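Local coordinates for protein beta-n-acetylhexosaminidase (Streptococcus pneumoniae, PDB 4AZC) that probably removes terminal N-acetylhexosamine sugars from glycans as a family 20 glycoside hydrolase, and here holds a thiazolidine-fused sugar ligand, at residues P118-A123 with T181-N186; I247-K252 with N307-T312. All coordinates share one frame; numbering follows the deposited sequence.

Contact 1. Residues P118-A123 with T181-N186. With NGW ((2S,3aR,5R,6S,7R,7aR)-5-(hydroxymethyl)-2-methyl-2,3a,5,6,7,7a-hexahydro-1H-pyrano[3,2-d][1,3]thiazole-6,7-diol), chain K.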
loop_
_atom_site.group_PDB
_atom_site.type_symbol
_atom_site.label_atom_id
_atom_site.label_comp_id
_atom_site.label_asym_id
_atom_site.label_seq_id
_atom_site.Cartn_x
_atom_site.Cartn_y
_atom_site.Cartn_z
ATOM N N PRO B 118 -3.716 -15.313 3.120
ATOM C CA PRO B 118 -4.641 -16.062 3.966
ATOM C C PRO B 118 -4.492 -15.752 5.456
ATOM O O PRO B 118 -5.176 -16.364 6.271
ATOM C CB PRO B 118 -4.256 -17.515 3.681
ATOM C CG PRO B 118 -2.781 -17.440 3.457
ATOM C CD PRO B 118 -2.551 -16.133 2.741
ATOM N N GLY B 119 -3.602 -14.826 5.809
ATOM C CA GLY B 119 -3.519 -14.322 7.194
ATOM C C GLY B 119 -4.199 -12.964 7.292
ATOM O O GLY B 119 -4.775 -12.479 6.315
ATOM N N HIS B 120 -4.144 -12.337 8.462
ATOM C CA HIS B 120 -4.761 -11.020 8.663
ATOM C C HIS B 120 -6.115 -10.886 7.946
ATOM O O HIS B 120 -6.348 -9.947 7.179
ATOM C CB HIS B 120 -3.809 -9.907 8.209
ATOM C CG HIS B 120 -2.518 -9.876 8.959
ATOM N ND1 HIS B 120 -2.421 -9.399 10.247
ATOM C CD2 HIS B 120 -1.269 -10.264 8.604
ATOM C CE1 HIS B 120 -1.167 -9.490 10.656
ATOM N NE2 HIS B 120 -0.449 -10.016 9.679
ATOM N N MET B 121 -7.004 -11.839 8.200
ATOM C CA MET B 121 -8.300 -11.860 7.546
ATOM C C MET B 121 -9.428 -12.234 8.515
ATOM O O MET B 121 -10.366 -12.920 8.125
ATOM C CB MET B 121 -8.250 -12.799 6.329
ATOM C CG MET B 121 -7.899 -14.248 6.643
ATOM S SD MET B 121 -8.048 -15.307 5.209
ATOM C CE MET B 121 -9.818 -15.236 4.896
ATOM N N ASP B 122 -9.316 -11.759 9.764
ATOM C CA ASP B 122 -10.316 -11.932 10.829
ATOM C C ASP B 122 -11.747 -11.690 10.333
ATOM O O ASP B 122 -12.631 -12.530 10.539
ATOM C CB ASP B 122 -10.059 -10.969 12.015
ATOM C CG ASP B 122 -8.625 -11.045 12.584
ATOM O OD1 ASP B 122 -7.645 -11.143 11.806
ATOM O OD2 ASP B 122 -8.484 -10.954 13.831
ATOM N N ALA B 123 -11.970 -10.531 9.708
ATOM C CA ALA B 123 -13.299 -10.122 9.241
ATOM C C ALA B 123 -13.872 -11.098 8.219
ATOM O O ALA B 123 -15.047 -11.427 8.289
ATOM C CB ALA B 123 -13.254 -8.716 8.660
ATOM N N THR B 181 -0.153 -11.908 2.114
ATOM C CA THR B 181 0.408 -13.219 2.519
ATOM C C THR B 181 1.378 -13.215 3.713
ATOM O O THR B 181 2.011 -14.236 4.019
ATOM C CB THR B 181 0.975 -14.060 1.329
ATOM O OG1 THR B 181 2.200 -13.489 0.844
ATOM C CG2 THR B 181 -0.049 -14.161 0.184
ATOM N N ASP B 182 1.473 -12.089 4.406
ATOM C CA ASP B 182 2.370 -11.980 5.549
ATOM C C ASP B 182 1.845 -12.714 6.783
ATOM O O ASP B 182 0.630 -12.917 6.945
ATOM C CB ASP B 182 2.653 -10.505 5.887
ATOM C CG ASP B 182 1.432 -9.770 6.400
ATOM O OD1 ASP B 182 0.397 -9.776 5.704
ATOM O OD2 ASP B 182 1.515 -9.161 7.496
ATOM N N GLU B 183 2.779 -13.120 7.637
ATOM C CA GLU B 183 2.469 -13.657 8.980
ATOM C C GLU B 183 1.332 -14.710 9.065
ATOM O O GLU B 183 0.376 -14.534 9.841
ATOM C CB GLU B 183 2.231 -12.487 9.968
ATOM C CG GLU B 183 3.472 -11.605 10.196
ATOM C CD GLU B 183 3.251 -10.413 11.130
ATOM O OE1 GLU B 183 2.146 -9.813 11.150
ATOM O OE2 GLU B 183 4.212 -10.060 11.847
ATOM N N TYR B 184 1.438 -15.796 8.288
ATOM C CA TYR B 184 0.495 -16.936 8.379
ATOM C C TYR B 184 0.299 -17.422 9.817
ATOM O O TYR B 184 1.273 -17.662 10.536
ATOM C CB TYR B 184 0.916 -18.132 7.490
ATOM C CG TYR B 184 -0.204 -19.165 7.339
ATOM C CD1 TYR B 184 -1.163 -19.039 6.332
ATOM C CD2 TYR B 184 -0.329 -20.229 8.229
ATOM C CE1 TYR B 184 -2.216 -19.958 6.199
ATOM C CE2 TYR B 184 -1.382 -21.157 8.114
ATOM C CZ TYR B 184 -2.319 -21.014 7.096
ATOM O OH TYR B 184 -3.364 -21.916 6.970
ATOM N N ALA B 185 -0.972 -17.548 10.217
ATOM C CA ALA B 185 -1.395 -18.038 11.541
ATOM C C ALA B 185 -0.525 -17.665 12.757
ATOM O O ALA B 185 -0.321 -18.505 13.648
ATOM C CB ALA B 185 -1.629 -19.556 11.492
ATOM N N ASN B 186 -0.042 -16.423 12.820
ATOM C CA ASN B 186 0.835 -16.044 13.939
ATOM C C ASN B 186 0.173 -16.214 15.327
ATOM O O ASN B 186 0.826 -16.672 16.273
ATOM C CB ASN B 186 1.568 -14.690 13.728
ATOM C CG ASN B 186 0.619 -13.477 13.543
ATOM O OD1 ASN B 186 -0.597 -13.614 13.397
ATOM N ND2 ASN B 186 1.202 -12.280 13.533
HETATM O O4 NGW K . 1.043 -4.129 11.788
HETATM C C4 NGW K . 2.081 -5.090 11.660
HETATM C C3 NGW K . 1.895 -5.872 10.366
HETATM C C5 NGW K . 3.428 -4.363 11.628
HETATM O O3 NGW K . 0.610 -6.504 10.370
HETATM C C2 NGW K . 3.036 -6.910 10.211
HETATM N N2 NGW K . 3.068 -7.487 8.845
HETATM C C1 NGW K . 4.431 -6.268 10.422
HETATM C C7 NGW K . 3.471 -6.445 7.882
HETATM C C8 NGW K . 4.054 -7.110 6.637
HETATM S S1 NGW K . 4.718 -5.467 8.793
HETATM O O5 NGW K . 4.472 -5.356 11.575
HETATM C C6 NGW K . 3.644 -3.500 12.889
HETATM O O6 NGW K . 3.551 -4.317 14.064
HETATM O O HOH W 1 -1.539 -12.745 5.266
HETATM O O HOH W 2 -2.030 -13.357 10.424
#

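Contact 2. Residues I247-K252 with N307-T312. With NGW ((2S,3aR,5R,6S,7R,7aR)-5-(hydroxymethyl)-2-methyl-2,3a,5,6,7,7a-hexahydro-1H-pyrano[3,2-d][1,3]thiazole-6,7-diol), chain K.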
loop_
_atom_site.group_PDB
_atom_site.type_symbol
_atom_site.label_atom_id
_atom_site.label_comp_id
_atom_site.label_asym_id
_atom_site.label_seq_id
_atom_site.Cartn_x
_atom_site.Cartn_y
_atom_site.Cartn_z
ATOM N N ILE B 247 7.949 -7.886 -4.529
ATOM C CA ILE B 247 8.087 -8.196 -3.115
ATOM C C ILE B 247 8.202 -6.948 -2.258
ATOM O O ILE B 247 9.144 -6.177 -2.402
ATOM C CB ILE B 247 9.329 -9.091 -2.854
ATOM C CG1 ILE B 247 9.253 -10.383 -3.676
ATOM C CG2 ILE B 247 9.462 -9.395 -1.374
ATOM C CD1 ILE B 247 8.038 -11.261 -3.374
ATOM N N SER B 248 7.238 -6.762 -1.363
ATOM C CA SER B 248 7.365 -5.773 -0.296
ATOM C C SER B 248 8.213 -6.404 0.823
ATOM O O SER B 248 7.712 -7.205 1.626
ATOM C CB SER B 248 5.983 -5.343 0.218
ATOM O OG SER B 248 6.086 -4.359 1.233
ATOM N N TYR B 249 9.507 -6.076 0.839
ATOM C CA TYR B 249 10.438 -6.686 1.796
ATOM C C TYR B 249 10.637 -5.799 3.013
ATOM O O TYR B 249 11.148 -4.694 2.887
ATOM C CB TYR B 249 11.794 -7.022 1.157
ATOM C CG TYR B 249 12.558 -8.039 1.990
ATOM C CD1 TYR B 249 13.153 -7.677 3.207
ATOM C CD2 TYR B 249 12.654 -9.359 1.582
ATOM C CE1 TYR B 249 13.842 -8.608 3.982
ATOM C CE2 TYR B 249 13.343 -10.303 2.358
ATOM C CZ TYR B 249 13.923 -9.921 3.550
ATOM O OH TYR B 249 14.585 -10.852 4.302
ATOM N N TRP B 250 10.256 -6.306 4.188
ATOM C CA TRP B 250 10.248 -5.506 5.423
ATOM C C TRP B 250 11.113 -6.057 6.554
ATOM O O TRP B 250 11.499 -5.315 7.443
ATOM C CB TRP B 250 8.805 -5.303 5.934
ATOM C CG TRP B 250 8.177 -6.545 6.479
ATOM C CD1 TRP B 250 7.645 -7.585 5.756
ATOM C CD2 TRP B 250 8.009 -6.893 7.861
ATOM N NE1 TRP B 250 7.163 -8.553 6.602
ATOM C CE2 TRP B 250 7.368 -8.154 7.900
ATOM C CE3 TRP B 250 8.339 -6.264 9.069
ATOM C CZ2 TRP B 250 7.048 -8.797 9.102
ATOM C CZ3 TRP B 250 8.022 -6.909 10.269
ATOM C CH2 TRP B 250 7.381 -8.159 10.271
ATOM N N SER B 251 11.398 -7.353 6.535
ATOM C CA SER B 251 12.153 -7.978 7.627
ATOM C C SER B 251 12.600 -9.380 7.236
ATOM O O SER B 251 11.919 -10.056 6.463
ATOM C CB SER B 251 11.279 -8.059 8.887
ATOM O OG SER B 251 11.929 -8.776 9.918
ATOM N N LYS B 252 13.743 -9.816 7.762
ATOM C CA LYS B 252 14.155 -11.209 7.593
ATOM C C LYS B 252 13.675 -12.078 8.760
ATOM O O LYS B 252 14.088 -13.233 8.901
ATOM C CB LYS B 252 15.675 -11.322 7.410
ATOM C CG LYS B 252 16.114 -12.680 6.796
ATOM C CD LYS B 252 17.590 -12.747 6.439
ATOM C CE LYS B 252 18.487 -12.601 7.650
ATOM N NZ LYS B 252 19.876 -12.916 7.206
ATOM N N ASN B 307 17.798 3.068 -0.026
ATOM C CA ASN B 307 17.966 1.781 -0.693
ATOM C C ASN B 307 18.292 0.585 0.204
ATOM O O ASN B 307 18.500 -0.518 -0.314
ATOM C CB ASN B 307 19.066 1.875 -1.756
ATOM C CG ASN B 307 18.654 2.681 -2.959
ATOM O OD1 ASN B 307 19.515 3.140 -3.713
ATOM N ND2 ASN B 307 17.351 2.875 -3.150
ATOM N N GLN B 308 18.368 0.781 1.522
ATOM C CA GLN B 308 18.785 -0.327 2.394
ATOM C C GLN B 308 17.653 -1.277 2.758
ATOM O O GLN B 308 16.733 -0.909 3.475
ATOM C CB GLN B 308 19.463 0.172 3.673
ATOM C CG GLN B 308 19.974 -0.953 4.553
ATOM C CD GLN B 308 20.900 -0.450 5.626
ATOM O OE1 GLN B 308 22.046 -0.093 5.345
ATOM N NE2 GLN B 308 20.416 -0.398 6.855
ATOM N N LEU B 309 17.750 -2.502 2.261
ATOM C CA LEU B 309 16.825 -3.565 2.626
ATOM C C LEU B 309 17.109 -4.097 4.031
ATOM O O LEU B 309 18.271 -4.207 4.450
ATOM C CB LEU B 309 16.911 -4.703 1.604
ATOM C CG LEU B 309 16.254 -4.344 0.265
ATOM C CD1 LEU B 309 17.033 -4.954 -0.860
ATOM C CD2 LEU B 309 14.779 -4.786 0.223
ATOM N N ALA B 310 16.041 -4.429 4.753
ATOM C CA ALA B 310 16.168 -4.948 6.115
ATOM C C ALA B 310 17.085 -6.156 6.123
ATOM O O ALA B 310 17.037 -6.980 5.207
ATOM C CB ALA B 310 14.811 -5.330 6.656
ATOM N N SER B 311 17.896 -6.255 7.174
ATOM C CA SER B 311 18.877 -7.325 7.360
ATOM C C SER B 311 20.130 -7.170 6.508
ATOM O O SER B 311 20.960 -8.083 6.465
ATOM C CB SER B 311 18.261 -8.721 7.152
ATOM O OG SER B 311 18.235 -9.067 5.771
ATOM N N THR B 312 20.281 -6.031 5.828
ATOM C CA THR B 312 21.482 -5.793 5.003
ATOM C C THR B 312 22.102 -4.440 5.287
ATOM O O THR B 312 21.442 -3.539 5.792
ATOM C CB THR B 312 21.226 -5.888 3.458
ATOM O OG1 THR B 312 20.414 -4.782 3.020
ATOM C CG2 THR B 312 20.586 -7.222 3.079
HETATM O O4 NGW K . 1.043 -4.129 11.788
HETATM C C4 NGW K . 2.081 -5.090 11.660
HETATM C C3 NGW K . 1.895 -5.872 10.366
HETATM C C5 NGW K . 3.428 -4.363 11.628
HETATM O O3 NGW K . 0.610 -6.504 10.370
HETATM C C2 NGW K . 3.036 -6.910 10.211
HETATM N N2 NGW K . 3.068 -7.487 8.845
HETATM C C1 NGW K . 4.431 -6.268 10.422
HETATM C C7 NGW K . 3.471 -6.445 7.882
HETATM C C8 NGW K . 4.054 -7.110 6.637
HETATM S S1 NGW K . 4.718 -5.467 8.793
HETATM O O5 NGW K . 4.472 -5.356 11.575
HETATM C C6 NGW K . 3.644 -3.500 12.889
HETATM O O6 NGW K . 3.551 -4.317 14.064
HETATM O O HOH W 3 13.358 -3.589 3.795
HETATM O O HOH W 4 20.295 -10.690 5.030
#

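Contact 1. Residues P118-A123 with T181-N186
His-120 CG lies anti to its carbonyl carbon (chi1 -61°), which sets the imidazole toward segment 181-186. Glu-183 CG does the same (chi1 -64°), and the extended chain beyond it brings OE1 to the ring. His-120 NE2 donates to Glu-183 OE1 at 3.0 Å. The bond is bent, 135° at the hydrogen. The acceptor lies in the imidazole plane and offers its anti lone pair. Asp-182 OD2 is also 3.1 Å from His-120 NE2, but the angle is too poor for a hydrogen bond. Asp-182 OD2 accepts from NGW N2 at 2.7 Å, and Glu-183 OE1 does so only weakly. Asn-116 bonds the other aspartate oxygen, OD1, and so helps to fix the rotation of the carboxylate. Both segments follow parallel strands of the TIM barrel, 110-117 and 176-180, and form part of the wall of the ligand pocket. His-120 ND1 is hydrogen-bonded to Asp-49. Between the two backbones, water 2 accepts from His-120 N and donates to Glu-183 O at 2.7 Å. The same water sits over one face of the imidazole ring. Farther from the ligand, Pro-118, which follows a cis peptide bond, sets its CG against the edge of the Tyr-184 ring, 3.7 Å from CD1.

Contact 2. Residues I247-K252 with N307-T312
Tyr-249 CB meets Leu-309 CD2 at 3.8 Å, at the end of parallel barrel strand 246-249. Other van der Waals contacts follow. Ala-310 points its methyl at the other backbone, with CB 3.4 Å from Trp-250 O. Ala-310 O lies near Tyr-249 CE1. At the outer end, Lys-252 CB packs on Ser-311 CB at 3.7 Å. Lys-252 CD lies beside Ser-311 OG, and the bend at chi3 (63°) keeps CE beside the serine too. Polar links across the contact run through water. Water 3 donates to Tyr-249 O at 2.6 Å and accepts from Ala-310 N. Water 4 accepts from Lys-252 NZ and donates to Ser-311 OG at 2.7 Å. Tyr-249 OH is bonded elsewhere, to Ala-260 O. Within 307-312, a type II beta turn runs from Leu-309 to Thr-312. Leu-309 O takes two bonds from Thr-312, from N and from OG1 (2.6 Å), both reaching the same face of its plane. Trp-250 CB points away from 307-312, and one indole face lies against NGW. Ser-251 CB sits over the opposite face, near its rim. With carbon making the direct contacts and water carrying the polar links, the fit probably depends on shape and on the two waters.

Contacts 1 and 2 meet the same ligand through different chemistry. Their centres are about 20 Å apart, and contact 1 closes in the chain before contact 2 opens. In contact 1, the carboxylates of Asp-182 and Glu-183 face the thiazolidine ring; contact 2 supplies an aromatic surface to the same ligand. The two contacts touch where Glu-183 OE2 packs 4.0 Å from Trp-250 CH2. Asp-229 gives a second tie, because it accepts from Trp-250 NE1 and, weakly, from Glu-183 N. Arg-19 and Asp-331 add further hydrogen bonds to NGW. Segment 307-312 lies on the far side of segment 247-252, away from the pocket.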